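Local coordinates for TruD (Uncultured prochloron, PDB 4BS9), which is a cyanobactin heterocyclase of the YcaO family that probably uses ATP to cyclise residues of a precursor peptide, on the trunkamide pathway, into heterocycles, at residues Leu187-Gly199 against Arg253-Ala267. Numbering follows the deposited sequence.
Sequences LLVKPVGSILWLG and RATLPSTLQTGLQWA
Leu198 meets Trp266 where a beta-hairpin, strands 187-190 and 195-199 of a mixed sheet, lies against helix 257-267. The strand 195-199 and helix axes run nearly parallel, 15° apart and 9.1 Å at closest approach. Leu198 CD2 sits over the six-membered ring of Trp266, 3.7 Å from its centroid, in a CH-pi contact, while CD1 reaches the CE3 side of the same face. With chi1 at -176°, Trp266 swings its indole away from the backbone N and under this leucine; replacing it by alanine is likely to leave both Leu198 methyls without their aromatic floor and to open a gap between strand and helix. The ring also meets Phe300 of the second subunit edge-to-face. Toward the hairpin turn, Leu196 reaches across to the helix backbone, with CD1 4.0 Å from Gly263 N and CD2 nearest Thr259 O. Pro191 CB rests on a pair of methyls, Leu264 CD2 (3.8 Å) and Leu260 CD1 (3.9 Å). At the turn itself, Gly193 N donates to Thr255 OG1 at 3.3 Å, its N-H pointing almost straight at the oxygen (178°). Behind this layer, Glu27 of the second subunit forms a salt bridge with Lys190 NZ. The same ammonium folds back into the turn and donates to Val192 O and Ile195 O, each at 2.8 Å, meeting the second nearly along its C=O axis.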
ATOM      1  N   LEU A 187      21.856  21.856   4.208  1.00 59.51           N
ATOM      2  CA  LEU A 187      21.332  20.615   3.673  1.00 59.12           C
ATOM      3  C   LEU A 187      22.314  19.499   3.952  1.00 59.80           C
ATOM      4  O   LEU A 187      23.499  19.632   3.636  1.00 60.88           O
ATOM      5  CB  LEU A 187      21.140  20.725   2.162  1.00 59.28           C
ATOM      6  CG  LEU A 187      20.901  19.403   1.408  1.00 58.96           C
ATOM      7  CD1 LEU A 187      19.496  18.907   1.673  1.00 59.98           C
ATOM      8  CD2 LEU A 187      21.092  19.558  -0.086  1.00 58.18           C
ATOM      9  N   LEU A 188      21.827  18.401   4.537  1.00 59.63           N
ATOM     10  CA  LEU A 188      22.646  17.201   4.700  1.00 58.91           C
ATOM     11  C   LEU A 188      22.512  16.289   3.492  1.00 58.80           C
ATOM     12  O   LEU A 188      21.434  16.179   2.923  1.00 59.17           O
ATOM     13  CB  LEU A 188      22.248  16.424   5.939  1.00 57.63           C
ATOM     14  CG  LEU A 188      23.002  16.730   7.219  1.00 58.88           C
ATOM     15  CD1 LEU A 188      22.414  15.846   8.310  1.00 60.67           C
ATOM     16  CD2 LEU A 188      24.505  16.503   7.086  1.00 58.60           C
ATOM     17  N   VAL A 189      23.622  15.649   3.120  1.00 59.94           N
ATOM     18  CA  VAL A 189      23.678  14.656   2.048  1.00 57.52           C
ATOM     19  C   VAL A 189      24.676  13.555   2.404  1.00 57.80           C
ATOM     20  O   VAL A 189      25.822  13.835   2.764  1.00 56.26           O
ATOM     21  CB  VAL A 189      24.169  15.269   0.738  1.00 57.80           C
ATOM     22  CG1 VAL A 189      24.141  14.232  -0.359  1.00 60.13           C
ATOM     23  CG2 VAL A 189      23.320  16.454   0.338  1.00 59.53           C
ATOM     24  N   LYS A 190      24.236  12.308   2.307  1.00 58.22           N
ATOM     25  CA  LYS A 190      25.137  11.169   2.354  1.00 61.09           C
ATOM     26  C   LYS A 190      25.162  10.540   0.979  1.00 61.61           C
ATOM     27  O   LYS A 190      24.252   9.796   0.629  1.00 69.28           O
ATOM     28  CB  LYS A 190      24.674  10.136   3.369  1.00 62.75           C
ATOM     29  CG  LYS A 190      25.646   8.984   3.521  1.00 66.23           C
ATOM     30  CD  LYS A 190      25.231   8.005   4.616  1.00 66.77           C
ATOM     31  CE  LYS A 190      24.275   6.950   4.089  1.00 68.94           C
ATOM     32  NZ  LYS A 190      24.924   5.885   3.250  1.00 70.96           N
ATOM     33  N   PRO A 191      26.192  10.845   0.183  1.00 60.07           N
ATOM     34  CA  PRO A 191      26.326  10.280  -1.151  1.00 58.03           C
ATOM     35  C   PRO A 191      27.171   9.001  -1.197  1.00 57.46           C
ATOM     36  O   PRO A 191      27.209   8.315  -2.217  1.00 59.96           O
ATOM     37  CB  PRO A 191      27.030  11.399  -1.907  1.00 58.13           C
ATOM     38  CG  PRO A 191      27.937  11.991  -0.886  1.00 58.98           C
ATOM     39  CD  PRO A 191      27.247  11.840   0.448  1.00 60.47           C
ATOM     40  N   VAL A 192      27.847   8.674  -0.106  1.00 56.56           N
ATOM     41  CA  VAL A 192      28.600   7.420  -0.043  1.00 57.74           C
ATOM     42  C   VAL A 192      27.738   6.297   0.537  1.00 59.39           C
ATOM     43  O   VAL A 192      26.685   6.542   1.139  1.00 57.08           O
ATOM     44  CB  VAL A 192      29.893   7.579   0.765  1.00 57.45           C
ATOM     45  CG1 VAL A 192      30.848   8.476   0.016  1.00 59.73           C
ATOM     46  CG2 VAL A 192      29.645   8.169   2.140  1.00 57.06           C
ATOM     47  N   GLY A 193      28.170   5.059   0.351  1.00 60.92           N
ATOM     48  CA  GLY A 193      27.357   3.931   0.794  1.00 62.66           C
ATOM     49  C   GLY A 193      26.355   3.405  -0.233  1.00 60.78           C
ATOM     50  O   GLY A 193      26.085   4.027  -1.258  1.00 61.43           O
ATOM     51  N   SER A 194      25.801   2.242   0.079  1.00 60.43           N
ATOM     52  CA  SER A 194      24.834   1.561  -0.772  1.00 58.86           C
ATOM     53  C   SER A 194      23.457   2.210  -0.737  1.00 56.88           C
ATOM     54  O   SER A 194      22.596   1.859  -1.549  1.00 52.52           O
ATOM     55  CB  SER A 194      24.702   0.103  -0.323  1.00 59.37           C
ATOM     56  OG  SER A 194      24.449   0.034   1.073  1.00 58.05           O
ATOM     57  N   ILE A 195      23.228   3.105   0.225  1.00 55.62           N
ATOM     58  CA  ILE A 195      21.988   3.854   0.263  1.00 53.86           C
ATOM     59  C   ILE A 195      22.271   5.335   0.394  1.00 53.36           C
ATOM     60  O   ILE A 195      22.970   5.764   1.300  1.00 52.87           O
ATOM     61  CB  ILE A 195      21.084   3.422   1.408  1.00 55.87           C
ATOM     62  CG1 ILE A 195      20.986   1.904   1.481  1.00 57.19           C
ATOM     63  CG2 ILE A 195      19.701   4.031   1.222  1.00 56.77           C
ATOM     64  CD1 ILE A 195      20.170   1.426   2.664  1.00 58.35           C
ATOM     65  N   LEU A 196      21.709   6.108  -0.524  1.00 55.25           N
ATOM     66  CA  LEU A 196      22.003   7.524  -0.642  1.00 57.02           C
ATOM     67  C   LEU A 196      20.947   8.258   0.149  1.00 58.95           C
ATOM     68  O   LEU A 196      19.767   7.910   0.053  1.00 59.68           O
ATOM     69  CB  LEU A 196      21.942   7.949  -2.102  1.00 57.45           C
ATOM     70  CG  LEU A 196      22.838   7.107  -3.018  1.00 60.26           C
ATOM     71  CD1 LEU A 196      22.479   7.332  -4.468  1.00 61.72           C
ATOM     72  CD2 LEU A 196      24.305   7.422  -2.799  1.00 61.47           C
ATOM     73  N   TRP A 197      21.368   9.237   0.952  1.00 56.57           N
ATOM     74  CA  TRP A 197      20.450  10.002   1.762  1.00 55.07           C
ATOM     75  C   TRP A 197      20.508  11.440   1.320  1.00 57.54           C
ATOM     76  O   TRP A 197      21.585  12.007   1.273  1.00 61.83           O
ATOM     77  CB  TRP A 197      20.858   9.963   3.213  1.00 55.70           C
ATOM     78  CG  TRP A 197      20.787   8.637   3.883  1.00 58.11           C
ATOM     79  CD1 TRP A 197      21.001   7.403   3.332  1.00 58.22           C
ATOM     80  CD2 TRP A 197      20.517   8.411   5.268  1.00 58.14           C
ATOM     81  NE1 TRP A 197      20.865   6.428   4.287  1.00 56.62           N
ATOM     82  CE2 TRP A 197      20.572   7.018   5.486  1.00 56.78           C
ATOM     83  CE3 TRP A 197      20.207   9.252   6.344  1.00 58.49           C
ATOM     84  CZ2 TRP A 197      20.334   6.447   6.732  1.00 57.91           C
ATOM     85  CZ3 TRP A 197      19.976   8.686   7.591  1.00 58.41           C
ATOM     86  CH2 TRP A 197      20.047   7.292   7.774  1.00 59.52           C
ATOM     87  N   LEU A 198      19.359  12.030   1.008  1.00 59.82           N
ATOM     88  CA  LEU A 198      19.262  13.469   0.799  1.00 62.54           C
ATOM     89  C   LEU A 198      18.461  14.164   1.889  1.00 59.44           C
ATOM     90  O   LEU A 198      17.430  13.692   2.316  1.00 63.46           O
ATOM     91  CB  LEU A 198      18.623  13.753  -0.547  1.00 68.71           C
ATOM     92  CG  LEU A 198      19.637  14.151  -1.607  1.00 74.06           C
ATOM     93  CD1 LEU A 198      20.725  13.097  -1.781  1.00 78.75           C
ATOM     94  CD2 LEU A 198      18.899  14.392  -2.910  1.00 75.55           C
ATOM     95  N   GLY A 199      18.951  15.298   2.339  1.00 57.07           N
ATOM     96  CA  GLY A 199      18.257  16.063   3.345  1.00 59.98           C
ATOM     97  C   GLY A 199      18.366  15.497   4.756  1.00 61.22           C
ATOM     98  O   GLY A 199      19.059  14.514   4.992  1.00 61.47           O
ATOM     99  N   ARG A 253      32.002   1.793   4.261  1.00 94.52           N
ATOM    100  CA  ARG A 253      31.094   2.313   3.215  1.00 89.28           C
ATOM    101  C   ARG A 253      31.331   1.827   1.782  1.00 83.15           C
ATOM    102  O   ARG A 253      32.371   2.094   1.187  1.00 83.35           O
ATOM    103  CB  ARG A 253      31.130   3.849   3.199  1.00 89.20           C
ATOM    104  CG  ARG A 253      30.433   4.522   4.372  1.00 91.16           C
ATOM    105  CD  ARG A 253      28.940   4.230   4.395  1.00 92.11           C
ATOM    106  NE  ARG A 253      28.289   4.714   5.616  1.00 92.07           N
ATOM    107  CZ  ARG A 253      27.938   3.959   6.659  1.00 91.10           C
ATOM    108  NH1 ARG A 253      28.170   2.642   6.674  1.00 88.81           N
ATOM    109  NH2 ARG A 253      27.351   4.539   7.708  1.00 88.13           N
ATOM    110  N   ALA A 254      30.324   1.164   1.222  1.00 75.31           N
ATOM    111  CA  ALA A 254      30.347   0.739  -0.175  1.00 73.37           C
ATOM    112  C   ALA A 254      30.040   1.892  -1.116  1.00 70.44           C
ATOM    113  O   ALA A 254      29.082   2.619  -0.912  1.00 68.43           O
ATOM    114  CB  ALA A 254      29.320  -0.347  -0.398  1.00 75.11           C
ATOM    115  N   THR A 255      30.825   2.033  -2.172  1.00 69.28           N
ATOM    116  CA  THR A 255      30.703   3.184  -3.058  1.00 66.62           C
ATOM    117  C   THR A 255      31.309   2.821  -4.417  1.00 67.97           C
ATOM    118  O   THR A 255      32.516   2.572  -4.525  1.00 71.02           O
ATOM    119  CB  THR A 255      31.420   4.443  -2.460  1.00 67.86           C
ATOM    120  OG1 THR A 255      31.072   4.617  -1.078  1.00 71.26           O
ATOM    121  CG2 THR A 255      31.063   5.734  -3.206  1.00 65.48           C
ATOM    122  N   LEU A 256      30.469   2.760  -5.448  1.00 63.92           N
ATOM    123  CA  LEU A 256      30.974   2.787  -6.809  1.00 62.25           C
ATOM    124  C   LEU A 256      31.043   4.246  -7.212  1.00 61.67           C
ATOM    125  O   LEU A 256      30.290   5.060  -6.691  1.00 63.24           O
ATOM    126  CB  LEU A 256      30.039   2.083  -7.767  1.00 60.32           C
ATOM    127  CG  LEU A 256      29.609   0.674  -7.437  1.00 59.91           C
ATOM    128  CD1 LEU A 256      28.691   0.190  -8.538  1.00 59.33           C
ATOM    129  CD2 LEU A 256      30.811  -0.229  -7.325  1.00 62.91           C
ATOM    130  N   PRO A 257      31.939   4.593  -8.137  1.00 61.46           N
ATOM    131  CA  PRO A 257      31.887   5.952  -8.667  1.00 60.50           C
ATOM    132  C   PRO A 257      30.503   6.305  -9.179  1.00 56.70           C
ATOM    133  O   PRO A 257      30.027   7.412  -8.937  1.00 55.41           O
ATOM    134  CB  PRO A 257      32.898   5.929  -9.824  1.00 61.63           C
ATOM    135  CG  PRO A 257      33.409   4.524  -9.908  1.00 62.63           C
ATOM    136  CD  PRO A 257      33.123   3.865  -8.606  1.00 63.09           C
ATOM    137  N   SER A 258      29.861   5.351  -9.849  1.00 56.39           N
ATOM    138  CA  SER A 258      28.531   5.567 -10.404  1.00 54.86           C
ATOM    139  C   SER A 258      27.488   5.887  -9.324  1.00 53.81           C
ATOM    140  O   SER A 258      26.619   6.717  -9.541  1.00 53.26           O
ATOM    141  CB  SER A 258      28.088   4.373 -11.275  1.00 55.45           C
ATOM    142  OG  SER A 258      27.681   3.251 -10.509  1.00 55.00           O
ATOM    143  N   THR A 259      27.568   5.262  -8.156  1.00 53.17           N
ATOM    144  CA  THR A 259      26.585   5.556  -7.122  1.00 52.23           C
ATOM    145  C   THR A 259      26.904   6.873  -6.464  1.00 53.82           C
ATOM    146  O   THR A 259      26.010   7.633  -6.113  1.00 55.44           O
ATOM    147  CB  THR A 259      26.492   4.473  -6.041  1.00 52.95           C
ATOM    148  OG1 THR A 259      27.651   4.501  -5.197  1.00 52.71           O
ATOM    149  CG2 THR A 259      26.314   3.101  -6.694  1.00 55.54           C
ATOM    150  N   LEU A 260      28.183   7.137  -6.260  1.00 56.90           N
ATOM    151  CA  LEU A 260      28.588   8.413  -5.724  1.00 58.63           C
ATOM    152  C   LEU A 260      28.020   9.485  -6.648  1.00 60.12           C
ATOM    153  O   LEU A 260      27.309  10.402  -6.214  1.00 59.54           O
ATOM    154  CB  LEU A 260      30.115   8.511  -5.658  1.00 61.28           C
ATOM    155  CG  LEU A 260      30.685   9.870  -5.234  1.00 62.95           C
ATOM    156  CD1 LEU A 260      30.273  10.202  -3.804  1.00 65.35           C
ATOM    157  CD2 LEU A 260      32.192   9.904  -5.371  1.00 63.07           C
ATOM    158  N   GLN A 261      28.304   9.340  -7.934  1.00 58.25           N
ATOM    159  CA  GLN A 261      27.976  10.394  -8.857  1.00 60.24           C
ATOM    160  C   GLN A 261      26.472  10.595  -8.968  1.00 56.52           C
ATOM    161  O   GLN A 261      26.005  11.693  -9.205  1.00 54.11           O
ATOM    162  CB  GLN A 261      28.587  10.104 -10.226  1.00 64.67           C
ATOM    163  CG  GLN A 261      29.115  11.332 -10.946  1.00 68.47           C
ATOM    164  CD  GLN A 261      30.217  12.017 -10.168  1.00 69.44           C
ATOM    165  OE1 GLN A 261      31.010  11.366  -9.479  1.00 68.09           O
ATOM    166  NE2 GLN A 261      30.268  13.338 -10.263  1.00 71.82           N
ATOM    167  N   THR A 262      25.720   9.522  -8.798  1.00 57.38           N
ATOM    168  CA  THR A 262      24.276   9.597  -8.846  1.00 56.16           C
ATOM    169  C   THR A 262      23.803  10.535  -7.735  1.00 56.78           C
ATOM    170  O   THR A 262      23.091  11.494  -7.992  1.00 60.02           O
ATOM    171  CB  THR A 262      23.638   8.200  -8.713  1.00 54.50           C
ATOM    172  OG1 THR A 262      23.944   7.431  -9.876  1.00 54.63           O
ATOM    173  CG2 THR A 262      22.141   8.303  -8.594  1.00 54.96           C
ATOM    174  N   GLY A 263      24.239  10.266  -6.512  1.00 58.77           N
ATOM    175  CA  GLY A 263      23.830  11.030  -5.337  1.00 57.77           C
ATOM    176  C   GLY A 263      24.168  12.502  -5.445  1.00 57.68           C
ATOM    177  O   GLY A 263      23.360  13.361  -5.117  1.00 62.75           O
ATOM    178  N   LEU A 264      25.361  12.807  -5.915  1.00 58.15           N
ATOM    179  CA  LEU A 264      25.785  14.196  -6.008  1.00 56.36           C
ATOM    180  C   LEU A 264      24.944  14.921  -7.048  1.00 54.13           C
ATOM    181  O   LEU A 264      24.481  16.043  -6.858  1.00 53.95           O
ATOM    182  CB  LEU A 264      27.268  14.275  -6.371  1.00 57.05           C
ATOM    183  CG  LEU A 264      28.264  13.663  -5.388  1.00 57.93           C
ATOM    184  CD1 LEU A 264      29.689  13.861  -5.880  1.00 60.28           C
ATOM    185  CD2 LEU A 264      28.115  14.302  -4.027  1.00 60.34           C
ATOM    186  N   GLN A 265      24.720  14.245  -8.145  1.00 53.66           N
ATOM    187  CA  GLN A 265      23.967  14.821  -9.217  1.00 55.57           C
ATOM    188  C   GLN A 265      22.478  15.019  -8.852  1.00 56.32           C
ATOM    189  O   GLN A 265      21.870  16.039  -9.152  1.00 55.92           O
ATOM    190  CB  GLN A 265      24.109  13.906 -10.404  1.00 57.53           C
ATOM    191  CG  GLN A 265      24.110  14.683 -11.667  1.00 61.77           C
ATOM    192  CD  GLN A 265      25.413  15.401 -11.918  1.00 60.55           C
ATOM    193  OE1 GLN A 265      26.479  14.857 -11.674  1.00 58.55           O
ATOM    194  NE2 GLN A 265      25.328  16.626 -12.442  1.00 62.38           N
ATOM    195  N   TRP A 266      21.905  14.027  -8.189  1.00 55.68           N
ATOM    196  CA  TRP A 266      20.569  14.136  -7.664  1.00 56.09           C
ATOM    197  C   TRP A 266      20.450  15.307  -6.707  1.00 56.88           C
ATOM    198  O   TRP A 266      19.466  16.037  -6.730  1.00 61.31           O
ATOM    199  CB  TRP A 266      20.228  12.855  -6.940  1.00 56.49           C
ATOM    200  CG  TRP A 266      18.848  12.786  -6.415  1.00 60.48           C
ATOM    201  CD1 TRP A 266      17.753  13.483  -6.849  1.00 62.02           C
ATOM    202  CD2 TRP A 266      18.391  11.935  -5.366  1.00 62.58           C
ATOM    203  NE1 TRP A 266      16.640  13.125  -6.116  1.00 62.54           N
ATOM    204  CE2 TRP A 266      17.007  12.180  -5.197  1.00 62.30           C
ATOM    205  CE3 TRP A 266      19.022  11.010  -4.529  1.00 61.27           C
ATOM    206  CZ2 TRP A 266      16.252  11.530  -4.235  1.00 61.24           C
ATOM    207  CZ3 TRP A 266      18.271  10.361  -3.583  1.00 61.87           C
ATOM    208  CH2 TRP A 266      16.899  10.622  -3.441  1.00 62.66           C
ATOM    209  N   ALA A 267      21.449  15.472  -5.855  1.00 54.67           N
ATOM    210  CA  ALA A 267      21.463  16.564  -4.902  1.00 53.19           C
ATOM    211  C   ALA A 267      21.471  17.905  -5.618  1.00 54.80           C
ATOM    212  O   ALA A 267      20.738  18.825  -5.236  1.00 54.31           O
ATOM    213  CB  ALA A 267      22.676  16.455  -3.996  1.00 52.61           C
TER